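Local coordinates for transcription elongation factor Spt5 (PDB 3LPE), which stimulates transcription elongation as a heterodimer with Spt4, its NusG N-terminal (NGN) domain, the part described here, making the contact with RNA polymerase, at residues 13-18 against 71-76; 39-44 against 56-61; 27-32 against 65-70; 21-26 against 45-50. All coordinates share one frame; numbering follows the deposited sequence.

Contact 1 of 4, residues 13-18 against 71-76; sequences FAVRTM and PRVRGI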
loop_
_atom_site.group_PDB
_atom_site.type_symbol
_atom_site.label_atom_id
_atom_site.label_comp_id
_atom_site.label_asym_id
_atom_site.label_seq_id
_atom_site.Cartn_x
_atom_site.Cartn_y
_atom_site.Cartn_z
ATOM N N PHE A 13 3.014 7.431 -7.948
ATOM C CA PHE A 13 4.077 8.365 -7.537
ATOM C C PHE A 13 4.827 7.811 -6.337
ATOM O O PHE A 13 4.244 7.114 -5.498
ATOM C CB PHE A 13 3.477 9.730 -7.170
ATOM C CG PHE A 13 2.898 10.460 -8.352
ATOM C CD1 PHE A 13 3.719 11.172 -9.208
ATOM C CD2 PHE A 13 1.539 10.393 -8.633
ATOM C CE1 PHE A 13 3.195 11.832 -10.322
ATOM C CE2 PHE A 13 1.008 11.058 -9.733
ATOM C CZ PHE A 13 1.837 11.771 -10.574
ATOM N N ALA A 14 6.118 8.115 -6.264
ATOM C CA ALA A 14 6.898 7.810 -5.069
ATOM C C ALA A 14 6.887 9.030 -4.145
ATOM O O ALA A 14 7.204 10.135 -4.574
ATOM C CB ALA A 14 8.335 7.396 -5.455
ATOM N N VAL A 15 6.455 8.828 -2.902
ATOM C CA VAL A 15 6.424 9.869 -1.887
ATOM C C VAL A 15 7.596 9.587 -0.930
ATOM O O VAL A 15 7.714 8.492 -0.403
ATOM C CB VAL A 15 5.099 9.835 -1.102
ATOM C CG1 VAL A 15 5.159 10.757 0.116
ATOM C CG2 VAL A 15 3.960 10.220 -2.015
ATOM N N ARG A 16 8.466 10.565 -0.737
ATOM C CA ARG A 16 9.624 10.348 0.132
ATOM C C ARG A 16 9.242 10.521 1.592
ATOM O O ARG A 16 8.594 11.474 1.962
ATOM C CB ARG A 16 10.769 11.281 -0.234
ATOM C CG ARG A 16 12.009 11.045 0.633
ATOM C CD ARG A 16 13.199 11.901 0.228
ATOM N NE ARG A 16 14.326 11.617 1.127
ATOM C CZ ARG A 16 15.419 12.369 1.233
ATOM N NH1 ARG A 16 15.541 13.465 0.502
ATOM N NH2 ARG A 16 16.374 12.034 2.093
ATOM N N THR A 17 9.662 9.590 2.441
ATOM C CA THR A 17 9.347 9.710 3.843
ATOM C C THR A 17 10.617 9.550 4.632
ATOM O O THR A 17 11.661 9.227 4.063
ATOM C CB THR A 17 8.376 8.598 4.291
ATOM O OG1 THR A 17 9.094 7.362 4.431
ATOM C CG2 THR A 17 7.206 8.431 3.248
ATOM N N MET A 18 10.514 9.726 5.948
ATOM C CA MET A 18 11.583 9.320 6.836
ATOM C C MET A 18 11.756 7.817 6.828
ATOM O O MET A 18 10.789 7.041 6.794
ATOM C CB MET A 18 11.339 9.823 8.260
ATOM C CG MET A 18 11.309 11.343 8.308
ATOM S SD MET A 18 11.064 11.877 9.977
ATOM C CE MET A 18 12.746 11.677 10.597
ATOM N N PRO A 71 3.029 14.957 8.675
ATOM C CA PRO A 71 4.374 14.911 9.265
ATOM C C PRO A 71 5.218 13.787 8.659
ATOM O O PRO A 71 4.678 12.764 8.192
ATOM C CB PRO A 71 4.103 14.653 10.755
ATOM C CG PRO A 71 2.686 15.123 10.971
ATOM C CD PRO A 71 1.964 14.834 9.689
ATOM N N ARG A 72 6.528 14.009 8.624
ATOM C CA ARG A 72 7.507 12.983 8.291
ATOM C C ARG A 72 7.494 12.608 6.810
ATOM O O ARG A 72 8.115 11.640 6.382
ATOM C CB ARG A 72 7.342 11.762 9.198
ATOM C CG ARG A 72 7.367 12.101 10.689
ATOM C CD ARG A 72 7.110 10.864 11.564
ATOM N NE ARG A 72 6.982 11.225 12.973
ATOM C CZ ARG A 72 6.732 10.367 13.956
ATOM N NH1 ARG A 72 6.575 9.077 13.693
ATOM N NH2 ARG A 72 6.638 10.802 15.205
ATOM N N VAL A 73 6.811 13.426 6.032
ATOM C CA VAL A 73 6.856 13.318 4.578
ATOM C C VAL A 73 7.666 14.491 4.006
ATOM O O VAL A 73 7.428 15.643 4.346
ATOM C CB VAL A 73 5.441 13.315 3.984
ATOM C CG1 VAL A 73 5.507 13.406 2.483
ATOM C CG2 VAL A 73 4.708 12.044 4.424
ATOM N N ARG A 74 8.606 14.182 3.129
ATOM C CA ARG A 74 9.498 15.217 2.546
ATOM C C ARG A 74 9.001 15.771 1.227
ATOM O O ARG A 74 9.286 16.923 0.881
ATOM C CB ARG A 74 10.896 14.646 2.337
ATOM C CG ARG A 74 11.937 15.689 1.884
ATOM C CD ARG A 74 12.004 16.854 2.889
ATOM N NE ARG A 74 12.897 17.941 2.455
ATOM C CZ ARG A 74 12.541 18.913 1.612
ATOM N NH1 ARG A 74 11.314 18.945 1.090
ATOM N NH2 ARG A 74 13.415 19.852 1.280
ATOM N N GLY A 75 8.267 14.960 0.463
ATOM C CA GLY A 75 7.704 15.449 -0.776
ATOM C C GLY A 75 7.485 14.316 -1.782
ATOM O O GLY A 75 7.559 13.143 -1.431
ATOM N N ILE A 76 7.241 14.683 -3.036
ATOM C CA ILE A 76 6.977 13.709 -4.099
ATOM C C ILE A 76 8.138 13.667 -5.093
ATOM O O ILE A 76 8.653 14.701 -5.519
ATOM C CB ILE A 76 5.660 14.056 -4.817
ATOM C CG1 ILE A 76 4.538 14.223 -3.784
ATOM C CG2 ILE A 76 5.285 12.969 -5.864
ATOM C CD1 ILE A 76 3.207 14.724 -4.370
#

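Contact 2 of 4, residues 39-44 against 56-61; sequences DVYSIL and EAETKG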
loop_
_atom_site.group_PDB
_atom_site.type_symbol
_atom_site.label_atom_id
_atom_site.label_comp_id
_atom_site.label_asym_id
_atom_site.label_seq_id
_atom_site.Cartn_x
_atom_site.Cartn_y
_atom_site.Cartn_z
ATOM N N ASP A 39 -8.921 10.502 -4.946
ATOM C CA ASP A 39 -8.806 9.412 -5.910
ATOM C C ASP A 39 -7.458 8.715 -5.762
ATOM O O ASP A 39 -6.628 8.735 -6.670
ATOM C CB ASP A 39 -8.989 9.922 -7.339
ATOM C CG ASP A 39 -10.430 10.327 -7.635
ATOM O OD1 ASP A 39 -11.346 9.682 -7.097
ATOM O OD2 ASP A 39 -10.645 11.299 -8.382
ATOM N N VAL A 40 -7.265 8.098 -4.604
ATOM C CA VAL A 40 -6.082 7.301 -4.308
ATOM C C VAL A 40 -6.545 5.851 -4.253
ATOM O O VAL A 40 -7.489 5.520 -3.529
ATOM C CB VAL A 40 -5.465 7.717 -2.957
ATOM C CG1 VAL A 40 -4.311 6.794 -2.569
ATOM C CG2 VAL A 40 -4.998 9.170 -3.001
ATOM N N TYR A 41 -5.887 4.986 -5.018
ATOM C CA TYR A 41 -6.364 3.624 -5.187
ATOM C C TYR A 41 -5.578 2.569 -4.429
ATOM O O TYR A 41 -6.136 1.557 -4.007
ATOM C CB TYR A 41 -6.395 3.282 -6.666
ATOM C CG TYR A 41 -7.121 4.315 -7.485
ATOM C CD1 TYR A 41 -8.385 4.766 -7.111
ATOM C CD2 TYR A 41 -6.564 4.818 -8.649
ATOM C CE1 TYR A 41 -9.071 5.712 -7.875
ATOM C CE2 TYR A 41 -7.236 5.754 -9.419
ATOM C CZ TYR A 41 -8.493 6.198 -9.032
ATOM O OH TYR A 41 -9.163 7.123 -9.806
ATOM N N SER A 42 -4.282 2.799 -4.250
ATOM C CA SER A 42 -3.487 1.878 -3.452
ATOM C C SER A 42 -2.229 2.578 -2.967
ATOM O O SER A 42 -1.857 3.608 -3.499
ATOM C CB SER A 42 -3.135 0.592 -4.215
ATOM O OG SER A 42 -2.129 0.836 -5.182
ATOM N N ILE A 43 -1.625 2.010 -1.928
ATOM C CA ILE A 43 -0.443 2.570 -1.291
ATOM C C ILE A 43 0.463 1.393 -0.998
ATOM O O ILE A 43 0.023 0.380 -0.469
ATOM C CB ILE A 43 -0.795 3.291 0.018
ATOM C CG1 ILE A 43 -1.801 4.414 -0.240
ATOM C CG2 ILE A 43 0.446 3.942 0.645
ATOM C CD1 ILE A 43 -2.573 4.780 1.007
ATOM N N LEU A 44 1.727 1.494 -1.390
ATOM C CA LEU A 44 2.607 0.337 -1.268
ATOM C C LEU A 44 3.889 0.721 -0.523
ATOM O O LEU A 44 4.581 1.676 -0.914
ATOM C CB LEU A 44 2.940 -0.208 -2.672
ATOM C CG LEU A 44 4.095 -1.191 -2.777
ATOM C CD1 LEU A 44 3.636 -2.543 -2.355
ATOM C CD2 LEU A 44 4.639 -1.230 -4.186
ATOM N N GLU A 56 -0.620 5.033 -5.759
ATOM C CA GLU A 56 -1.352 4.952 -7.025
ATOM C C GLU A 56 -2.589 5.868 -6.942
ATOM O O GLU A 56 -3.452 5.718 -6.056
ATOM C CB GLU A 56 -1.754 3.497 -7.277
ATOM C CG GLU A 56 -2.375 3.219 -8.650
ATOM C CD GLU A 56 -2.840 1.784 -8.791
ATOM O OE1 GLU A 56 -3.008 1.326 -9.934
ATOM O OE2 GLU A 56 -3.024 1.109 -7.766
ATOM N N ALA A 57 -2.655 6.835 -7.843
ATOM C CA ALA A 57 -3.704 7.850 -7.809
ATOM C C ALA A 57 -4.080 8.316 -9.213
ATOM O O ALA A 57 -3.345 8.088 -10.175
ATOM C CB ALA A 57 -3.259 9.039 -6.964
ATOM N N GLU A 58 -5.227 8.971 -9.326
ATOM C CA GLU A 58 -5.702 9.442 -10.615
ATOM C C GLU A 58 -4.856 10.597 -11.139
ATOM O O GLU A 58 -4.554 10.665 -12.332
ATOM C CB GLU A 58 -7.147 9.906 -10.511
ATOM C CG GLU A 58 -7.802 10.126 -11.882
ATOM C CD GLU A 58 -7.718 8.898 -12.778
ATOM O OE1 GLU A 58 -7.761 7.763 -12.257
ATOM O OE2 GLU A 58 -7.599 9.071 -14.008
ATOM N N THR A 59 -4.477 11.511 -10.243
ATOM C CA THR A 59 -3.703 12.684 -10.635
ATOM C C THR A 59 -2.628 12.980 -9.616
ATOM O O THR A 59 -2.714 12.533 -8.485
ATOM C CB THR A 59 -4.589 13.935 -10.713
ATOM O OG1 THR A 59 -4.975 14.343 -9.388
ATOM C CG2 THR A 59 -5.831 13.656 -11.547
ATOM N N LYS A 60 -1.637 13.777 -9.999
ATOM C CA LYS A 60 -0.607 14.180 -9.041
ATOM C C LYS A 60 -1.231 15.030 -7.937
ATOM O O LYS A 60 -0.825 14.973 -6.765
ATOM C CB LYS A 60 0.511 14.956 -9.737
ATOM C CG LYS A 60 1.704 15.218 -8.801
ATOM C CD LYS A 60 2.916 15.740 -9.534
ATOM C CE LYS A 60 4.082 15.856 -8.561
ATOM N NZ LYS A 60 5.330 16.310 -9.214
ATOM N N GLY A 61 -2.235 15.822 -8.314
ATOM C CA GLY A 61 -2.943 16.654 -7.358
ATOM C C GLY A 61 -3.547 15.867 -6.210
ATOM O O GLY A 61 -3.593 16.345 -5.074
#

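Contact 3 of 4, residues 27-32 against 65-70; sequences GLMASR and ELIKGM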
loop_
_atom_site.group_PDB
_atom_site.type_symbol
_atom_site.label_atom_id
_atom_site.label_comp_id
_atom_site.label_asym_id
_atom_site.label_seq_id
_atom_site.Cartn_x
_atom_site.Cartn_y
_atom_site.Cartn_z
ATOM N N GLY A 27 -0.371 4.075 6.421
ATOM C CA GLY A 27 -1.572 4.020 7.246
ATOM C C GLY A 27 -2.309 5.344 7.376
ATOM O O GLY A 27 -3.528 5.412 7.211
ATOM N N LEU A 28 -1.569 6.405 7.688
ATOM C CA LEU A 28 -2.116 7.755 7.721
ATOM C C LEU A 28 -2.670 8.167 6.368
ATOM O O LEU A 28 -3.702 8.834 6.274
ATOM C CB LEU A 28 -1.034 8.762 8.144
ATOM C CG LEU A 28 -0.468 8.523 9.540
ATOM C CD1 LEU A 28 0.681 9.508 9.810
ATOM C CD2 LEU A 28 -1.570 8.647 10.600
ATOM N N MET A 29 -1.974 7.784 5.314
ATOM C CA MET A 29 -2.414 8.124 3.970
ATOM C C MET A 29 -3.766 7.478 3.671
ATOM O O MET A 29 -4.667 8.114 3.135
ATOM C CB MET A 29 -1.397 7.636 2.942
ATOM C CG MET A 29 -0.211 8.569 2.753
ATOM S SD MET A 29 1.019 7.732 1.773
ATOM C CE MET A 29 1.969 9.103 1.117
ATOM N N ALA A 30 -3.891 6.204 3.991
ATOM C CA ALA A 30 -5.130 5.482 3.650
ATOM C C ALA A 30 -6.320 6.114 4.375
ATOM O O ALA A 30 -7.381 6.321 3.798
ATOM C CB ALA A 30 -5.010 4.011 4.005
ATOM N N SER A 31 -6.132 6.430 5.649
ATOM C CA SER A 31 -7.151 7.117 6.424
ATOM C C SER A 31 -7.522 8.456 5.799
ATOM O O SER A 31 -8.700 8.761 5.641
ATOM C CB SER A 31 -6.679 7.315 7.868
ATOM O OG SER A 31 -6.493 6.054 8.474
ATOM N N ARG A 32 -6.524 9.256 5.430
ATOM C CA ARG A 32 -6.816 10.558 4.852
ATOM C C ARG A 32 -7.492 10.446 3.487
ATOM O O ARG A 32 -8.341 11.266 3.135
ATOM C CB ARG A 32 -5.551 11.422 4.754
ATOM C CG ARG A 32 -5.799 12.808 4.211
ATOM C CD ARG A 32 -4.601 13.711 4.469
ATOM N NE ARG A 32 -4.644 14.931 3.671
ATOM C CZ ARG A 32 -5.345 16.015 3.988
ATOM N NH1 ARG A 32 -6.084 16.032 5.092
ATOM N NH2 ARG A 32 -5.318 17.078 3.193
ATOM N N GLU A 65 -2.607 16.608 -2.311
ATOM C CA GLU A 65 -3.596 16.818 -1.263
ATOM C C GLU A 65 -3.452 15.755 -0.176
ATOM O O GLU A 65 -3.626 16.030 1.014
ATOM C CB GLU A 65 -5.017 16.802 -1.833
ATOM C CG GLU A 65 -6.086 17.221 -0.820
ATOM C CD GLU A 65 -5.927 18.662 -0.350
ATOM O OE1 GLU A 65 -5.201 19.430 -1.007
ATOM O OE2 GLU A 65 -6.531 19.032 0.675
ATOM N N LEU A 66 -3.122 14.544 -0.597
ATOM C CA LEU A 66 -2.950 13.432 0.334
ATOM C C LEU A 66 -1.861 13.761 1.371
ATOM O O LEU A 66 -2.038 13.536 2.569
ATOM C CB LEU A 66 -2.579 12.158 -0.448
ATOM C CG LEU A 66 -2.317 10.908 0.393
ATOM C CD1 LEU A 66 -3.645 10.438 1.028
ATOM C CD2 LEU A 66 -1.690 9.811 -0.446
ATOM N N ILE A 67 -0.739 14.315 0.919
ATOM C CA ILE A 67 0.404 14.471 1.821
ATOM C C ILE A 67 0.429 15.864 2.442
ATOM O O ILE A 67 1.287 16.174 3.254
ATOM C CB ILE A 67 1.772 14.208 1.112
ATOM C CG1 ILE A 67 2.048 15.242 0.018
ATOM C CG2 ILE A 67 1.859 12.796 0.569
ATOM C CD1 ILE A 67 3.515 15.217 -0.509
ATOM N N LYS A 68 -0.512 16.706 2.035
ATOM C CA LYS A 68 -0.543 18.087 2.497
ATOM C C LYS A 68 -0.510 18.169 4.026
ATOM O O LYS A 68 -1.446 17.729 4.697
ATOM C CB LYS A 68 -1.773 18.797 1.942
ATOM C CG LYS A 68 -1.817 20.304 2.178
ATOM C CD LYS A 68 -2.988 20.916 1.419
ATOM C CE LYS A 68 -3.247 22.345 1.849
ATOM N NZ LYS A 68 -4.541 22.836 1.309
ATOM N N GLY A 69 0.581 18.715 4.571
ATOM C CA GLY A 69 0.703 18.904 6.008
ATOM C C GLY A 69 0.948 17.635 6.810
ATOM O O GLY A 69 0.952 17.658 8.040
ATOM N N MET A 70 1.145 16.517 6.122
ATOM C CA MET A 70 1.464 15.260 6.800
ATOM C C MET A 70 2.891 15.248 7.374
ATOM O O MET A 70 3.853 15.476 6.651
ATOM C CB MET A 70 1.274 14.082 5.832
ATOM C CG MET A 70 1.413 12.720 6.486
ATOM S SD MET A 70 0.932 11.377 5.376
ATOM C CE MET A 70 -0.845 11.578 5.407
#

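Contact 4 of 4, residues 21-26 against 45-50; sequences QEKNIA and ASESLK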
loop_
_atom_site.group_PDB
_atom_site.type_symbol
_atom_site.label_atom_id
_atom_site.label_comp_id
_atom_site.label_asym_id
_atom_site.label_seq_id
_atom_site.Cartn_x
_atom_site.Cartn_y
_atom_site.Cartn_z
ATOM N N GLN A 21 9.572 5.031 8.721
ATOM C CA GLN A 21 8.206 5.486 8.906
ATOM C C GLN A 21 7.282 5.095 7.735
ATOM O O GLN A 21 6.176 5.616 7.611
ATOM C CB GLN A 21 8.173 7.013 9.061
ATOM C CG GLN A 21 8.887 7.504 10.314
ATOM C CD GLN A 21 8.203 7.043 11.565
ATOM O OE1 GLN A 21 6.989 7.183 11.697
ATOM N NE2 GLN A 21 8.970 6.485 12.501
ATOM N N GLU A 22 7.734 4.195 6.886
ATOM C CA GLU A 22 7.018 3.933 5.645
ATOM C C GLU A 22 5.610 3.390 5.888
ATOM O O GLU A 22 4.633 3.929 5.384
ATOM C CB GLU A 22 7.815 2.978 4.764
ATOM C CG GLU A 22 9.231 3.484 4.441
ATOM C CD GLU A 22 10.261 3.104 5.492
ATOM O OE1 GLU A 22 9.893 2.554 6.555
ATOM O OE2 GLU A 22 11.458 3.337 5.229
ATOM N N LYS A 23 5.520 2.318 6.653
ATOM C CA LYS A 23 4.216 1.713 6.957
ATOM C C LYS A 23 3.329 2.665 7.745
ATOM O O LYS A 23 2.130 2.749 7.485
ATOM C CB LYS A 23 4.394 0.407 7.736
ATOM C CG LYS A 23 4.822 -0.777 6.883
ATOM C CD LYS A 23 5.183 -1.953 7.787
ATOM C CE LYS A 23 5.649 -3.151 7.014
ATOM N NZ LYS A 23 5.942 -4.274 7.947
ATOM N N ASN A 24 3.915 3.382 8.704
ATOM C CA ASN A 24 3.162 4.366 9.471
ATOM C C ASN A 24 2.517 5.372 8.548
ATOM O O ASN A 24 1.331 5.666 8.666
ATOM C CB ASN A 24 4.051 5.114 10.497
ATOM C CG ASN A 24 4.419 4.255 11.702
ATOM O OD1 ASN A 24 3.842 3.197 11.929
ATOM N ND2 ASN A 24 5.389 4.724 12.488
ATOM N N ILE A 25 3.294 5.893 7.602
ATOM C CA ILE A 25 2.768 6.903 6.700
ATOM C C ILE A 25 1.713 6.326 5.717
ATOM O O ILE A 25 0.725 6.974 5.413
ATOM C CB ILE A 25 3.901 7.633 5.970
ATOM C CG1 ILE A 25 4.510 8.661 6.921
ATOM C CG2 ILE A 25 3.375 8.345 4.736
ATOM C CD1 ILE A 25 5.953 8.915 6.651
ATOM N N ALA A 26 1.936 5.109 5.252
ATOM C CA ALA A 26 0.951 4.433 4.399
ATOM C C ALA A 26 -0.401 4.371 5.125
ATOM O O ALA A 26 -1.431 4.570 4.507
ATOM C CB ALA A 26 1.416 3.042 4.072
ATOM N N ALA A 45 4.181 -0.007 0.549
ATOM C CA ALA A 45 5.390 0.210 1.328
ATOM C C ALA A 45 6.188 -1.073 1.332
ATOM O O ALA A 45 5.833 -2.018 2.027
ATOM C CB ALA A 45 5.059 0.652 2.758
ATOM N N SER A 46 7.250 -1.107 0.533
ATOM C CA SER A 46 8.106 -2.284 0.396
ATOM C C SER A 46 9.343 -2.170 1.276
ATOM O O SER A 46 9.963 -1.101 1.334
ATOM C CB SER A 46 8.557 -2.418 -1.059
ATOM O OG SER A 46 9.629 -3.338 -1.174
ATOM N N GLU A 47 9.710 -3.269 1.932
ATOM C CA GLU A 47 10.892 -3.305 2.782
ATOM C C GLU A 47 12.142 -3.073 1.955
ATOM O O GLU A 47 13.173 -2.679 2.479
ATOM C CB GLU A 47 11.002 -4.645 3.516
ATOM C CG GLU A 47 10.021 -4.796 4.656
ATOM C CD GLU A 47 10.151 -3.687 5.679
ATOM O OE1 GLU A 47 9.111 -3.200 6.175
ATOM O OE2 GLU A 47 11.296 -3.296 5.985
ATOM N N SER A 48 12.057 -3.320 0.656
ATOM C CA SER A 48 13.236 -3.197 -0.180
ATOM C C SER A 48 13.320 -1.774 -0.726
ATOM O O SER A 48 14.175 -1.446 -1.551
ATOM C CB SER A 48 13.215 -4.247 -1.297
ATOM O OG SER A 48 12.421 -3.798 -2.367
ATOM N N LEU A 49 12.439 -0.920 -0.229
ATOM C CA LEU A 49 12.413 0.471 -0.663
ATOM C C LEU A 49 12.285 1.417 0.520
ATOM O O LEU A 49 11.233 2.007 0.744
ATOM C CB LEU A 49 11.260 0.706 -1.633
ATOM C CG LEU A 49 11.229 2.089 -2.268
ATOM C CD1 LEU A 49 12.585 2.383 -2.891
ATOM C CD2 LEU A 49 10.118 2.174 -3.309
ATOM N N LYS A 50 13.361 1.561 1.282
ATOM C CA LYS A 50 13.297 2.352 2.506
ATOM C C LYS A 50 13.248 3.852 2.213
ATOM O O LYS A 50 13.931 4.341 1.310
ATOM C CB LYS A 50 14.482 2.027 3.393
ATOM C CG LYS A 50 14.791 0.548 3.465
ATOM C CD LYS A 50 16.258 0.331 3.805
ATOM C CE LYS A 50 16.794 -0.966 3.202
ATOM N NZ LYS A 50 18.286 -0.941 3.073
#

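Contact 1 of 4, residues 13-18 against 71-76
Phe-13 meets Ile-76 through aliphatic carbon: its CB lies 3.9 Å from Ile-76 CG2, and the aromatic ring continues toward Lys-60 and Thr-80. At Ala-14 the small methyl fits against Leu-54 of the neighbouring strand, while its backbone pairs with Val-77. Val-15 turns inward. Its CG1, placed opposite the backbone N (chi1 170°), reaches CG1 of Val-73 at 3.6 Å, and these two beta-branched side chains suit a strand whose inner face is covered by helices 22-35 and 60-67. At Arg-16 the backbone bonds in both directions: its N donates to Gly-75 O at 2.8 Å and its O receives Arg-74 N at 2.9 Å. This joins strand 73-76, one of the two outer strands of the chain's sheet, to strand 12-17; the order across the antiparallel sheet of the NGN domain is 40-45, 52-57, 12-17, 73-76. Gly-75 adopts backbone angles (phi 154°) at which a CB would jam against the preceding carbonyl oxygen. Arg-16 and Arg-74 are both exposed and carry their charged ends to the surface, away from the Val-15 and Val-73 side, with Arg-16 CG 4.1 Å from Arg-74 CB and the guanidinium planes nearly parallel. Thr-17 returns to the inner face across from Val-73, packing on Ile-25, and its OG1 donates to Met-18 O from above that carbonyl's plane. Beyond the strand, Met-18 N bonds to Arg-72 O at 3.1 Å. Met-18 SD crosses the aliphatic stem of Arg-72, 3.8 Å from its CG; Gln-21 OE1 holds Arg-72 NH1.

Contact 2 of 4, residues 39-44 against 56-61
A classic beta bulge marks this end of the hairpin formed by strands 40-45 and 52-57: Tyr-41 and Ser-42 both face Glu-56. Tyr-41 N donates to Glu-56 O at 2.7 Å, nearly straight at 171°, and Glu-56 N donates to Ser-42 O at 2.9 Å. Strand 40-45 carries one extra residue, so the register shifts by one before Val-40 pairs with Ala-57, where a small methyl accommodates the close strands. Glu-58 N closes the ladder on Asp-39 O. The side chains add two carboxylate bonds. Ser-42 OG, set between its own N and carbonyl carbon (chi1 74°), donates to Glu-56 OE2 at 2.7 Å on the anti side. Tyr-41 OH does likewise to Glu-58 OE1 at 2.9 Å; that oxygen lies at the ring's edge near its plane, the carboxylate turned 62° from the ring, and Asp-39 O sits over one ring face. Ser-39 and Glu-40 of the Spt4 chain (deposited as RNA polymerase subunit E'') also hold Glu-56, so this buried acid probably keeps its charge. Strand 40-45 extends its ladder into Spt4, while Val-40 and Ile-43 pack on helix 22-35 and Ala-57 on helix 60-67.

Contact 3 of 4, residues 27-32 against 65-70
Helix 22-35 packs against residues 65-67 of helix 60-67, the CA atoms of Met-29 and Leu-66 lying 6.5 Å apart; after Ile-67 the second segment reverses through a type II beta turn to Met-70. These are two helices on the inner face of the NGN sheet, and their interface is greasy toward the sheet and polar toward the surface. Met-29, long and flexible, lies extended beyond CG and crosses Leu-66 at about a right angle, its CG 3.7 Å from Leu-66 CD2. Its methyl CE continues to Ile-67 CG2, also 3.7 Å away, the two side chains lying side by side. Met-70 bends at chi3 (-74°), which turns its CE onto Leu-28 CB at 3.9 Å and leaves SD against Met-29 CG. The sheet beneath is represented by Val-15, Ile-43, Val-53 and Val-55, all touched by Met-29. Arg-32 is suited to the outer edge because its aliphatic chain can span the gap and its guanidinium can bond backbone carbonyls of the neighbouring segment. Lys-68 O lies over one face of that group, offset toward its rim, and NH2 makes a 3.4 Å salt bridge with Glu-65 OE2. Side-on, Arg-32 NE and NH2 both donate to Glu-65 O, at 3.1 and 3.0 Å, with the oxygen only 3° out of the guanidinium plane, and NE also bonds weakly to Leu-66 O.

Contact 4 of 4, residues 21-26 against 45-50
Apolar contact is led by Ala-45, whose CB points at the first turn of helix 22-35 and meets Glu-22 CB at 4.1 Å. A small residue suits this place, since the backbones come to 5.9 Å between the CA atoms of Glu-22 and Ala-45. The stem of Lys-23 lies beside the same methyl, its CG 4.4 Å from Ala-45 CB. Charged groups supply the next layer. Lys-23, extended beyond CG, carries its NZ to within 3.8 Å of Glu-47 OE1, a long salt bridge in which the two side chains cross at about a right angle. Glu-22 bends at chi2 (87°), bringing OE2 over the backbone of Lys-50, 3.4 Å from its CA. There OE2 accepts from Gly-51 N and Gly-20 N, so one acid ties the helix start to both the preceding loop and the hairpin loop. Hydrogen bonds inside each segment keep the two shapes. Asn-24 ND2 donates at 3.0 Å to Gln-21 OE1 from above its carbonyl plane, an oxygen that also receives Arg-72 NH1. In the loop Ser-46 OG accepts from Ser-48 N in an ST turn, within a type I turn from Ser-46 to Leu-49. Between strands 40-45 and 52-57, this loop rests on the N-terminal end of helix 22-35; Ser-46 and Ser-48 touch Leu-89 of helix 83-90, and Ala-45 pairs with a strand of the Spt4 chain.

How the contacts relate
Contact 2 is the most buried and contact 4 lies at the surface, with contacts 1 and 3 between. Contacts 1 and 2 pair strands of one antiparallel sheet and rely mainly on backbone bonds, contact 1 at edge strand 73-76, contact 2 at the hairpin whose strand 40-45 pairs on into Spt4; contact 2 adds two hydroxyl-carboxylate bonds. Contacts 3 and 4 share helix 22-35 and rely on side chains: an arginine grip and methionine packing in one, carboxylates and a lysine in the other. Contacts 2 and 3 both use helix 60-67. Contact 3 also joins the two layers, Met-29 and Ile-67 meeting Val-15, and Met-29 meeting Ile-43. Arg-72 and Gln-21 link contacts 1 and 4.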